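HD domain protein (Enterococcus faecalis, PDB 4LRL) probably hydrolyses deoxyribonucleoside triphosphates such as dGTP, as an allosterically regulated, metal-binding HD-domain triphosphohydrolase that also binds nucleotides outside its metal site. Local coordinates at residues 149-153 with 154-158; 166-169 with 170-174; 299-302 with 303-306; 312-315 with 316-320; 48-52 with 53-57. All blocks are in the same frame, centred on the assembly; numbering follows the deposited sequence.

Contact 1. Residues 149-153 with 154-158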
# COMPACT_ATOMS: atom_id res chain seq x y z
N PHE C 149 12.13 24.18 -31.06
CA PHE C 149 11.20 24.73 -32.05
C PHE C 149 10.47 26.00 -31.63
O PHE C 149 9.63 26.50 -32.37
CB PHE C 149 10.22 23.65 -32.51
CG PHE C 149 10.89 22.48 -33.16
CD1 PHE C 149 10.98 21.26 -32.49
CD2 PHE C 149 11.45 22.59 -34.42
CE1 PHE C 149 11.60 20.17 -33.09
CE2 PHE C 149 12.08 21.50 -35.03
CZ PHE C 149 12.16 20.29 -34.36
N ASP C 150 10.80 26.51 -30.44
CA ASP C 150 10.25 27.75 -29.90
C ASP C 150 8.71 27.79 -29.84
O ASP C 150 8.09 28.84 -30.04
CB ASP C 150 10.84 28.98 -30.62
CG ASP C 150 11.04 30.17 -29.69
OD1 ASP C 150 11.08 29.97 -28.45
OD2 ASP C 150 11.16 31.32 -30.19
N THR C 151 8.11 26.64 -29.56
CA THR C 151 6.68 26.55 -29.26
C THR C 151 6.42 26.96 -27.81
O THR C 151 7.35 27.04 -27.00
CB THR C 151 6.14 25.11 -29.48
OG1 THR C 151 6.95 24.16 -28.77
CG2 THR C 151 6.12 24.74 -30.95
N ASN C 152 5.16 27.23 -27.48
CA ASN C 152 4.74 27.55 -26.12
C ASN C 152 3.40 26.88 -25.87
O ASN C 152 2.41 27.19 -26.54
CB ASN C 152 4.66 29.07 -25.92
CG ASN C 152 4.16 29.46 -24.53
OD1 ASN C 152 3.11 29.02 -24.08
ND2 ASN C 152 4.92 30.31 -23.86
N HIS C 153 3.36 25.96 -24.91
CA HIS C 153 2.20 25.09 -24.74
C HIS C 153 0.96 25.81 -24.17
O HIS C 153 -0.18 25.49 -24.53
CB HIS C 153 2.55 23.83 -23.93
CG HIS C 153 2.85 24.10 -22.49
ND1 HIS C 153 4.11 24.46 -22.05
CD2 HIS C 153 2.06 24.06 -21.39
CE1 HIS C 153 4.08 24.63 -20.73
NE2 HIS C 153 2.85 24.39 -20.32
N GLU C 154 1.20 26.80 -23.30
CA GLU C 154 0.11 27.64 -22.82
C GLU C 154 -0.53 28.43 -23.97
O GLU C 154 -1.75 28.44 -24.12
CB GLU C 154 0.54 28.56 -21.68
CG GLU C 154 -0.62 29.42 -21.18
CD GLU C 154 -0.33 30.20 -19.91
OE1 GLU C 154 -0.24 29.57 -18.83
OE2 GLU C 154 -0.24 31.44 -20.00
N ALA C 155 0.30 29.08 -24.80
CA ALA C 155 -0.20 29.77 -25.98
C ALA C 155 -1.04 28.83 -26.86
O ALA C 155 -2.12 29.20 -27.32
CB ALA C 155 0.94 30.40 -26.79
N ILE C 156 -0.55 27.61 -27.07
CA ILE C 156 -1.23 26.63 -27.90
C ILE C 156 -2.53 26.12 -27.28
O ILE C 156 -3.53 25.95 -27.98
CB ILE C 156 -0.30 25.47 -28.29
CG1 ILE C 156 0.78 26.00 -29.24
CG2 ILE C 156 -1.07 24.33 -28.94
CD1 ILE C 156 2.08 25.24 -29.18
N THR C 157 -2.51 25.90 -25.96
CA THR C 157 -3.71 25.57 -25.22
C THR C 157 -4.81 26.61 -25.48
O THR C 157 -5.93 26.24 -25.82
CB THR C 157 -3.44 25.48 -23.70
OG1 THR C 157 -2.53 24.40 -23.46
CG2 THR C 157 -4.72 25.20 -22.93
N VAL C 158 -4.46 27.89 -25.32
CA VAL C 158 -5.41 28.98 -25.53
C VAL C 158 -5.90 28.97 -26.97
O VAL C 158 -7.09 29.14 -27.22
CB VAL C 158 -4.78 30.36 -25.17
CG1 VAL C 158 -5.67 31.53 -25.63
CG2 VAL C 158 -4.51 30.44 -23.67

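Contact 2. Residues 166-169 with 170-174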
# COMPACT_ATOMS: atom_id res chain seq x y z
N THR C 166 -11.02 23.70 -34.18
CA THR C 166 -11.00 22.55 -33.27
C THR C 166 -12.38 22.05 -32.84
O THR C 166 -13.35 22.79 -32.80
CB THR C 166 -10.13 22.80 -32.00
OG1 THR C 166 -10.72 23.82 -31.18
CG2 THR C 166 -8.68 23.16 -32.39
N GLU C 167 -12.42 20.76 -32.53
CA GLU C 167 -13.57 20.10 -31.92
C GLU C 167 -13.85 20.69 -30.53
O GLU C 167 -15.02 20.85 -30.15
CB GLU C 167 -13.27 18.61 -31.81
CG GLU C 167 -14.47 17.68 -31.70
CD GLU C 167 -14.12 16.26 -32.11
OE1 GLU C 167 -13.48 16.07 -33.18
OE2 GLU C 167 -14.49 15.32 -31.37
N VAL C 168 -12.78 21.02 -29.79
CA VAL C 168 -12.89 21.57 -28.43
C VAL C 168 -13.61 22.91 -28.39
O VAL C 168 -14.45 23.15 -27.52
CB VAL C 168 -11.51 21.67 -27.74
CG1 VAL C 168 -11.54 22.65 -26.56
CG2 VAL C 168 -11.04 20.30 -27.27
N TYR C 169 -13.27 23.78 -29.35
CA TYR C 169 -13.94 25.07 -29.49
C TYR C 169 -15.43 24.87 -29.74
O TYR C 169 -16.26 25.49 -29.07
CB TYR C 169 -13.34 25.88 -30.64
CG TYR C 169 -14.07 27.17 -30.93
CD1 TYR C 169 -13.69 28.37 -30.31
CD2 TYR C 169 -15.15 27.21 -31.81
CE1 TYR C 169 -14.36 29.56 -30.56
CE2 TYR C 169 -15.83 28.40 -32.08
CZ TYR C 169 -15.43 29.57 -31.45
OH TYR C 169 -16.09 30.75 -31.69
N GLN C 170 -15.75 24.02 -30.72
CA GLN C 170 -17.14 23.82 -31.15
C GLN C 170 -18.04 23.31 -30.04
O GLN C 170 -19.26 23.48 -30.08
CB GLN C 170 -17.20 22.89 -32.37
CG GLN C 170 -16.55 23.45 -33.64
CD GLN C 170 -17.21 24.74 -34.13
OE1 GLN C 170 -18.35 25.04 -33.77
NE2 GLN C 170 -16.50 25.49 -34.96
N ILE C 171 -17.43 22.67 -29.04
CA ILE C 171 -18.13 22.22 -27.84
C ILE C 171 -18.32 23.38 -26.87
O ILE C 171 -19.43 23.62 -26.37
CB ILE C 171 -17.35 21.05 -27.17
CG1 ILE C 171 -17.42 19.81 -28.07
CG2 ILE C 171 -17.90 20.75 -25.77
CD1 ILE C 171 -16.29 18.81 -27.85
N LEU C 172 -17.24 24.11 -26.61
CA LEU C 172 -17.26 25.22 -25.68
C LEU C 172 -18.13 26.38 -26.15
O LEU C 172 -18.88 26.96 -25.37
CB LEU C 172 -15.82 25.68 -25.39
CG LEU C 172 -14.89 24.68 -24.69
CD1 LEU C 172 -13.49 25.27 -24.60
CD2 LEU C 172 -15.38 24.26 -23.30
N ASN C 173 -18.02 26.72 -27.43
CA ASN C 173 -18.80 27.80 -28.03
C ASN C 173 -20.29 27.43 -28.12
O ASN C 173 -21.15 28.30 -28.11
CB ASN C 173 -18.23 28.15 -29.41
CG ASN C 173 -19.03 29.20 -30.13
OD1 ASN C 173 -18.96 30.39 -29.81
ND2 ASN C 173 -19.78 28.78 -31.13
N ARG C 174 -20.57 26.14 -28.17
CA ARG C 174 -21.92 25.62 -28.08
C ARG C 174 -22.49 25.81 -26.67
O ARG C 174 -23.71 25.91 -26.51
CB ARG C 174 -21.94 24.14 -28.48
CG ARG C 174 -23.31 23.54 -28.68
CD ARG C 174 -23.21 22.05 -28.95
NE ARG C 174 -24.47 21.36 -28.70
CZ ARG C 174 -24.61 20.03 -28.71
NH1 ARG C 174 -23.56 19.25 -28.95
NH2 ARG C 174 -25.80 19.49 -28.47

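Contact 3. Residues 299-302 with 303-306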
# COMPACT_ATOMS: atom_id res chain seq x y z
N LEU C 299 15.18 13.53 -45.06
CA LEU C 299 14.95 13.14 -43.66
C LEU C 299 13.63 12.41 -43.46
O LEU C 299 13.39 11.82 -42.40
CB LEU C 299 14.98 14.35 -42.73
CG LEU C 299 16.30 15.08 -42.52
CD1 LEU C 299 16.04 16.45 -41.93
CD2 LEU C 299 17.24 14.28 -41.65
N GLN C 300 12.77 12.47 -44.48
CA GLN C 300 11.47 11.79 -44.49
C GLN C 300 10.65 12.08 -43.23
O GLN C 300 10.05 11.18 -42.63
CB GLN C 300 11.65 10.28 -44.69
CG GLN C 300 12.17 9.89 -46.08
CD GLN C 300 12.73 8.48 -46.14
OE1 GLN C 300 12.21 7.56 -45.52
NE2 GLN C 300 13.80 8.31 -46.91
N ALA C 301 10.63 13.35 -42.83
CA ALA C 301 9.97 13.75 -41.60
C ALA C 301 8.96 14.85 -41.88
O ALA C 301 9.03 15.93 -41.29
CB ALA C 301 11.00 14.19 -40.58
N SER C 302 8.03 14.55 -42.79
CA SER C 302 7.04 15.51 -43.29
C SER C 302 6.31 16.31 -42.21
O SER C 302 6.15 17.52 -42.35
CB SER C 302 6.02 14.80 -44.18
OG SER C 302 5.43 13.71 -43.48
N LEU C 303 5.88 15.62 -41.15
CA LEU C 303 5.14 16.25 -40.06
C LEU C 303 6.01 17.16 -39.18
O LEU C 303 5.48 17.95 -38.40
CB LEU C 303 4.41 15.21 -39.21
CG LEU C 303 3.42 14.23 -39.86
CD1 LEU C 303 2.85 13.26 -38.82
CD2 LEU C 303 2.28 14.94 -40.59
N LEU C 304 7.33 17.04 -39.31
CA LEU C 304 8.25 17.93 -38.60
C LEU C 304 8.74 19.11 -39.43
O LEU C 304 9.26 20.10 -38.89
CB LEU C 304 9.46 17.16 -38.08
CG LEU C 304 9.38 16.43 -36.75
CD1 LEU C 304 10.74 15.82 -36.45
CD2 LEU C 304 8.96 17.37 -35.62
N VAL C 305 8.57 19.01 -40.74
CA VAL C 305 9.07 20.00 -41.68
C VAL C 305 8.56 21.43 -41.37
O VAL C 305 9.37 22.36 -41.35
CB VAL C 305 8.82 19.57 -43.15
CG1 VAL C 305 9.23 20.67 -44.13
CG2 VAL C 305 9.58 18.28 -43.45
N PRO C 306 7.24 21.60 -41.09
CA PRO C 306 6.76 22.94 -40.72
C PRO C 306 7.49 23.53 -39.51
O PRO C 306 7.63 24.75 -39.41
CB PRO C 306 5.29 22.69 -40.36
CG PRO C 306 4.92 21.48 -41.10
CD PRO C 306 6.14 20.62 -41.12

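Contact 4. Residues 312-315 with 316-320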
# COMPACT_ATOMS: atom_id res chain seq x y z
N PHE C 312 4.58 26.93 -38.64
CA PHE C 312 3.58 25.88 -38.50
C PHE C 312 2.19 26.40 -38.17
O PHE C 312 2.03 27.50 -37.62
CB PHE C 312 4.02 24.84 -37.46
CG PHE C 312 4.09 25.38 -36.06
CD1 PHE C 312 2.98 25.28 -35.21
CD2 PHE C 312 5.26 25.96 -35.57
CE1 PHE C 312 3.03 25.77 -33.91
CE2 PHE C 312 5.32 26.46 -34.28
CZ PHE C 312 4.20 26.36 -33.44
N THR C 313 1.18 25.62 -38.53
CA THR C 313 -0.20 25.92 -38.17
C THR C 313 -0.63 25.05 -36.99
O THR C 313 0.07 24.08 -36.63
CB THR C 313 -1.16 25.70 -39.36
OG1 THR C 313 -1.08 24.33 -39.78
CG2 THR C 313 -0.78 26.61 -40.53
N LEU C 314 -1.76 25.40 -36.39
CA LEU C 314 -2.32 24.61 -35.31
C LEU C 314 -2.50 23.15 -35.73
O LEU C 314 -2.06 22.24 -35.02
CB LEU C 314 -3.64 25.22 -34.83
CG LEU C 314 -4.35 24.51 -33.67
CD1 LEU C 314 -3.40 24.21 -32.50
CD2 LEU C 314 -5.56 25.31 -33.20
N GLN C 315 -3.13 22.95 -36.89
CA GLN C 315 -3.40 21.61 -37.43
C GLN C 315 -2.15 20.74 -37.61
O GLN C 315 -2.21 19.53 -37.41
CB GLN C 315 -4.18 21.70 -38.75
CG GLN C 315 -5.56 22.33 -38.64
CD GLN C 315 -6.56 21.48 -37.86
OE1 GLN C 315 -6.22 20.42 -37.32
NE2 GLN C 315 -7.81 21.94 -37.81
N GLU C 316 -1.05 21.37 -37.99
CA GLU C 316 0.23 20.68 -38.15
C GLU C 316 0.81 20.28 -36.80
O GLU C 316 1.43 19.22 -36.66
CB GLU C 316 1.23 21.55 -38.92
CG GLU C 316 1.04 21.48 -40.43
CD GLU C 316 1.60 22.68 -41.17
OE1 GLU C 316 2.11 23.61 -40.51
OE2 GLU C 316 1.51 22.70 -42.42
N TYR C 317 0.60 21.14 -35.81
CA TYR C 317 1.05 20.87 -34.45
C TYR C 317 0.28 19.70 -33.83
O TYR C 317 0.88 18.79 -33.28
CB TYR C 317 0.92 22.12 -33.59
CG TYR C 317 1.42 21.96 -32.17
CD1 TYR C 317 2.76 22.17 -31.85
CD2 TYR C 317 0.54 21.61 -31.14
CE1 TYR C 317 3.21 22.03 -30.54
CE2 TYR C 317 0.97 21.49 -29.83
CZ TYR C 317 2.30 21.69 -29.53
OH TYR C 317 2.72 21.57 -28.23
N LEU C 318 -1.05 19.74 -33.97
CA LEU C 318 -1.95 18.73 -33.41
C LEU C 318 -1.71 17.31 -33.91
O LEU C 318 -2.15 16.34 -33.28
CB LEU C 318 -3.41 19.13 -33.66
CG LEU C 318 -3.97 20.34 -32.90
CD1 LEU C 318 -5.29 20.77 -33.51
CD2 LEU C 318 -4.13 20.03 -31.41
N LYS C 319 -1.01 17.19 -35.03
CA LYS C 319 -0.72 15.88 -35.61
C LYS C 319 0.45 15.23 -34.89
O LYS C 319 0.72 14.05 -35.10
CB LYS C 319 -0.37 16.03 -37.09
CG LYS C 319 -1.58 16.18 -38.02
CD LYS C 319 -1.12 16.47 -39.43
CE LYS C 319 -2.29 16.53 -40.41
NZ LYS C 319 -1.88 17.22 -41.67
N LEU C 320 1.14 16.02 -34.07
CA LEU C 320 2.36 15.55 -33.41
C LEU C 320 2.10 14.83 -32.10
O LEU C 320 1.29 15.27 -31.29
CB LEU C 320 3.30 16.72 -33.16
CG LEU C 320 4.02 17.36 -34.34
CD1 LEU C 320 4.95 18.42 -33.77
CD2 LEU C 320 4.81 16.34 -35.17

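Contact 5. Residues 48-52 with 53-57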
# COMPACT_ATOMS: atom_id res chain seq x y z
N ILE C 48 -12.93 8.18 -12.17
CA ILE C 48 -13.22 9.51 -12.67
C ILE C 48 -14.73 9.55 -12.90
O ILE C 48 -15.27 8.65 -13.55
CB ILE C 48 -12.46 9.82 -13.99
CG1 ILE C 48 -10.95 9.50 -13.90
CG2 ILE C 48 -12.73 11.27 -14.47
CD1 ILE C 48 -10.16 10.17 -12.77
N HIS C 49 -15.40 10.57 -12.36
CA HIS C 49 -16.86 10.67 -12.44
C HIS C 49 -17.29 11.79 -13.38
O HIS C 49 -16.90 12.95 -13.18
CB HIS C 49 -17.48 10.91 -11.06
CG HIS C 49 -17.19 9.84 -10.06
ND1 HIS C 49 -15.98 9.75 -9.40
CD2 HIS C 49 -17.95 8.82 -9.59
CE1 HIS C 49 -16.01 8.72 -8.57
NE2 HIS C 49 -17.19 8.13 -8.68
N VAL C 50 -18.09 11.45 -14.39
CA VAL C 50 -18.57 12.42 -15.38
C VAL C 50 -20.10 12.47 -15.41
O VAL C 50 -20.75 11.45 -15.69
CB VAL C 50 -18.01 12.10 -16.79
CG1 VAL C 50 -18.60 13.05 -17.85
CG2 VAL C 50 -16.48 12.17 -16.80
N GLN C 51 -20.65 13.65 -15.12
CA GLN C 51 -22.11 13.90 -15.14
C GLN C 51 -22.56 14.84 -16.26
O GLN C 51 -23.70 14.76 -16.70
CB GLN C 51 -22.60 14.50 -13.82
CG GLN C 51 -22.60 13.57 -12.64
CD GLN C 51 -21.41 13.82 -11.75
OE1 GLN C 51 -21.45 14.67 -10.85
NE2 GLN C 51 -20.33 13.09 -11.99
N HIS C 52 -21.68 15.75 -16.68
CA HIS C 52 -22.05 16.75 -17.69
C HIS C 52 -21.78 16.25 -19.10
O HIS C 52 -20.72 15.69 -19.38
CB HIS C 52 -21.28 18.05 -17.46
CG HIS C 52 -21.57 18.71 -16.15
ND1 HIS C 52 -20.89 18.41 -14.99
CD2 HIS C 52 -22.48 19.67 -15.82
CE1 HIS C 52 -21.37 19.15 -14.00
NE2 HIS C 52 -22.33 19.92 -14.48
N GLN C 53 -22.74 16.49 -19.99
CA GLN C 53 -22.58 16.23 -21.42
C GLN C 53 -21.38 16.99 -22.01
O GLN C 53 -20.65 16.47 -22.84
CB GLN C 53 -23.87 16.59 -22.17
CG GLN C 53 -23.92 16.15 -23.63
CD GLN C 53 -23.88 14.63 -23.79
OE1 GLN C 53 -24.84 13.93 -23.44
NE2 GLN C 53 -22.78 14.12 -24.34
N VAL C 54 -21.18 18.23 -21.56
CA VAL C 54 -20.07 19.06 -22.03
C VAL C 54 -18.72 18.38 -21.74
O VAL C 54 -17.84 18.35 -22.60
CB VAL C 54 -20.12 20.47 -21.40
CG1 VAL C 54 -18.84 21.25 -21.68
CG2 VAL C 54 -21.33 21.24 -21.91
N ILE C 55 -18.59 17.84 -20.52
CA ILE C 55 -17.36 17.18 -20.09
C ILE C 55 -17.12 15.90 -20.89
O ILE C 55 -16.01 15.66 -21.37
CB ILE C 55 -17.37 16.90 -18.56
CG1 ILE C 55 -17.53 18.21 -17.77
CG2 ILE C 55 -16.12 16.11 -18.13
CD1 ILE C 55 -16.45 19.27 -18.00
N LEU C 56 -18.17 15.08 -21.05
CA LEU C 56 -18.05 13.86 -21.83
C LEU C 56 -17.61 14.16 -23.26
O LEU C 56 -16.72 13.49 -23.80
CB LEU C 56 -19.35 13.06 -21.82
CG LEU C 56 -19.30 11.74 -22.61
CD1 LEU C 56 -18.28 10.77 -22.01
CD2 LEU C 56 -20.65 11.09 -22.71
N ASP C 57 -18.23 15.18 -23.86
CA ASP C 57 -17.89 15.61 -25.21
C ASP C 57 -16.45 16.11 -25.31
O ASP C 57 -15.76 15.84 -26.29
CB ASP C 57 -18.85 16.69 -25.70
CG ASP C 57 -20.24 16.17 -26.00
OD1 ASP C 57 -20.42 14.93 -26.13
OD2 ASP C 57 -21.16 17.00 -26.12

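Contact 1. Residues 149-153 with 154-158
Asn152 caps the helix that carries Ala155, and its side chain does the work. CG stands anti to the backbone N (chi1 177°), which turns the amide back along the first helical turn. Asn152 OD1 then accepts from Ala155 N at 2.9 Å. The bond is almost straight at the hydrogen, yet the donor lies above the plane of the Asn152 amide. The Ala155 methyl lies close by, its CB 3.7 Å from Asn152 OD1. Asn152 O takes the next bond, from Ile156 N at 3.0 Å.

Thr157 grips His153 O twice. Its backbone N and its OG1 both stand 2.8 Å from His153 O, and they arrive from opposite faces of the carbonyl plane. Thr157 OG1 is set beside its own backbone N (chi1 -64°), which lets the hydroxyl reach back one turn. The His153 ring passes obliquely by Glu154 N, with CG between the backbone N and the carbonyl carbon (chi1 69°). Its polar partner lies outside: ND1 bonds to Glu146. The ring also stacks on His138, near the metal-binding Asp135.

Ile156 CD1 lies 4.1 Å from Thr151 CB. This is the start of helix 153-162, entered from the end of helix 142-149 through a short loop. Thr151 rests on Phe145 of helix 142-149. Both Thr151 and Ile156 also meet Tyr317 of helix 314-318.

Contact 2. Residues 166-169 with 170-174
Tyr169 and Asn173 pack one turn apart on helix 167-175, whose first turn is N-capped by Thr166 within the HD domain. The capping bond runs from Tyr169 N to Thr166 OG1 at 3.1 Å. Thr166 OG1 also bonds to the backbone oxygens of Ile160 and Ser163, which ties the cap to the preceding chain.

Backbone bonds hold the turn. Leu172 N meets Val168 O at 3.1 Å, and Asn173 N meets Tyr169 O at 2.7 Å. The bond from Gln170 N to Thr166 O is weak. Glu63 receives the backbone N-H groups of Glu167 and Val168.

The apolar contact is between Val168 and Leu172. Val168 CG1 and Leu172 CD1 are 3.8 Å apart, and the two side chains run alongside each other. They pack on Leu58 and on Leu133. Ile171 faces Leu58 and Asp57 of helix 53-60.

The aromatic contacts centre on Tyr169. With Tyr169 CG opposite the backbone N (chi1 175°), the ring runs alongside the Asn173 side chain and points the same way. Gln170 meets the ring at its edge, with CD in the ring plane and NE2 bonded to Pro164 O. Over one ring face comes a CH-pi contact, with Asn173 CB 3.9 Å from the Tyr169 ring centroid.

Contact 3. Residues 299-302 with 303-306
Ala301 and Leu304 meet round a type I beta turn, with Ala301 CB 4.2 Å from Leu304 CB. Ser302 and Leu303 are its two central residues. Backbone hydrogen bonds carry most of the contact. Leu304 N donates to Ala301 O at 2.8 Å, from well above the carbonyl plane. Val305 N follows with a bond to Ser302 O at 3.3 Å, and this donor stands still further out of the plane of its acceptor. A weak bond from Val305 N also goes to Ala301 O. The chain winds through this turn toward helix 305-308.

Side chains fill in round these bonds. The CG2 branch of Val305 sits beside its own backbone N, with CG1 anti to that N (chi1 175°), and this brings CG2 to 3.2 Å from Ala301 O. The ring of Pro306 comes next. Pro306 has no N-H to give, and its ring carbon CD lies 3.3 Å from Ser302 O.

Further out, helix 322-332 positions the turn. Tyr328 OH bonds to Leu303 N, and Ala301 packs on Tyr328 and Trp332. Trp332 also bonds to Leu299 O. Val305 leans on Phe290 of helix 270-291, while Leu303 packs on Gln331 of the second subunit.

The chemistry is that of a turn leading into a helix. The carbonyls of Ala301 and Ser302 accept from Leu304 N and Val305 N, and a tyrosine hydroxyl meets Leu303 N. Pro306, lacking an N-H, cannot donate to Ser302 O, which accepts from Val305 N instead.

Contact 4. Residues 312-315 with 316-320
Thr313 and Glu316 are brought together by their first torsions. Thr313 OG1 lies between its own backbone N and carbonyl carbon (chi1 60°), which turns it toward the helix start. Glu316 CG stands beside its backbone N (chi1 -82°), and the chain extends back along the turn from there. The result is a capping box. Glu316 OE1 accepts from Thr313 N at 3.0 Å, met from above the carboxylate plane. In return Glu316 N gives a weak bond to Thr313 OG1 at 3.5 Å. The two side chains are set at a slant to one another.

Backbone bonds continue the turn. Tyr317 N donates to Thr313 O at 3.1 Å, and Leu318 N to Leu314 O at 2.9 Å.

Apolar contacts add to it. Phe312 CD1 lies 4.1 Å from Tyr317 CB, and the two side chains run side by side in the same direction. Leu314 CG lies 3.9 Å from Leu318 CD1. Phe312 also stacks on the Phe307 ring. Leu314 and Leu318 both rest on Ile160 of helix 153-162. The far end of Tyr317 passes into the HD domain, where its OH bonds to Gly137 O. Lys319 packs on Thr330 of the second subunit.

Each partner of the box thus serves a backbone N-H of the other at the start of helix 314-318, the bond to Thr313 OG1 only weakly. The carboxylate of Glu316 sits at the N-terminal end of the helix, where the helix dipole would probably stabilise its negative charge.

Contact 5. Residues 48-52 with 53-57
Val50 packs across the bend from strand to helix onto Ile55 and Leu56. Its CG1 branch does the touching. Val50 CG1 lies 3.9 Å from Ile55 CG2 and 4.0 Å from Leu56 CB. It stands anti to its backbone N (chi1 175°), and this carries it over to the helix. The Ile55 side chain slants across it, and the other branch of Ile55 turns to His52, with Ile55 CG1 3.8 Å from His52 CB.

One backbone hydrogen bond crosses the junction. Leu56 N donates to His52 O at 3.1 Å, and it is close to straight at the hydrogen. His52 holds the N-cap position.

A side-chain bond lies within the helix. Gln53 NE2 donates to Asp57 OD1 at 3.1 Å. The acceptor lies near the plane of the Gln53 amide, while the donor stands above the Asp57 carboxylate plane. A bend in the Gln53 chain (chi2 64°) brings the amide back to Asp57. Asp57 OD2 bonds in turn to Tyr29 OH.

The axes of strand 48-52 and helix 53-57 make an angle of 122°, a sharp turn from strand to helix. The strand pairs with 33-42 in an antiparallel sheet, with backbone hydrogen bonding between Val50 and Lys38, a residue that also binds dGTP. Leu56 lies near the bound dGTP. Ile55 packs on Tyr95 of helix 87-108 and on Leu128 of helix 124-133. His49 reaches Arg233 of the third subunit.

Along the chain the five contacts come in series, and none nests in or crosses another. Contact 5 comes first and closes the bend from strand 46-52 into helix 53-60. Contact 1 then closes the loop between helices 142-149 and 153-162. Contact 2 opens the next helix, 167-175, and its Ile171 touches the helix of contact 5. Contact 3 closes the turn into helix 305-308, and contact 4 starts helix 314-318. These two touch, with Pro306 against Glu316 and Phe312. Contact 4 also packs on contacts 1 and 2, through Thr151, Ile156 and Thr166. It thereby joins the HD-associated region to the HD domain.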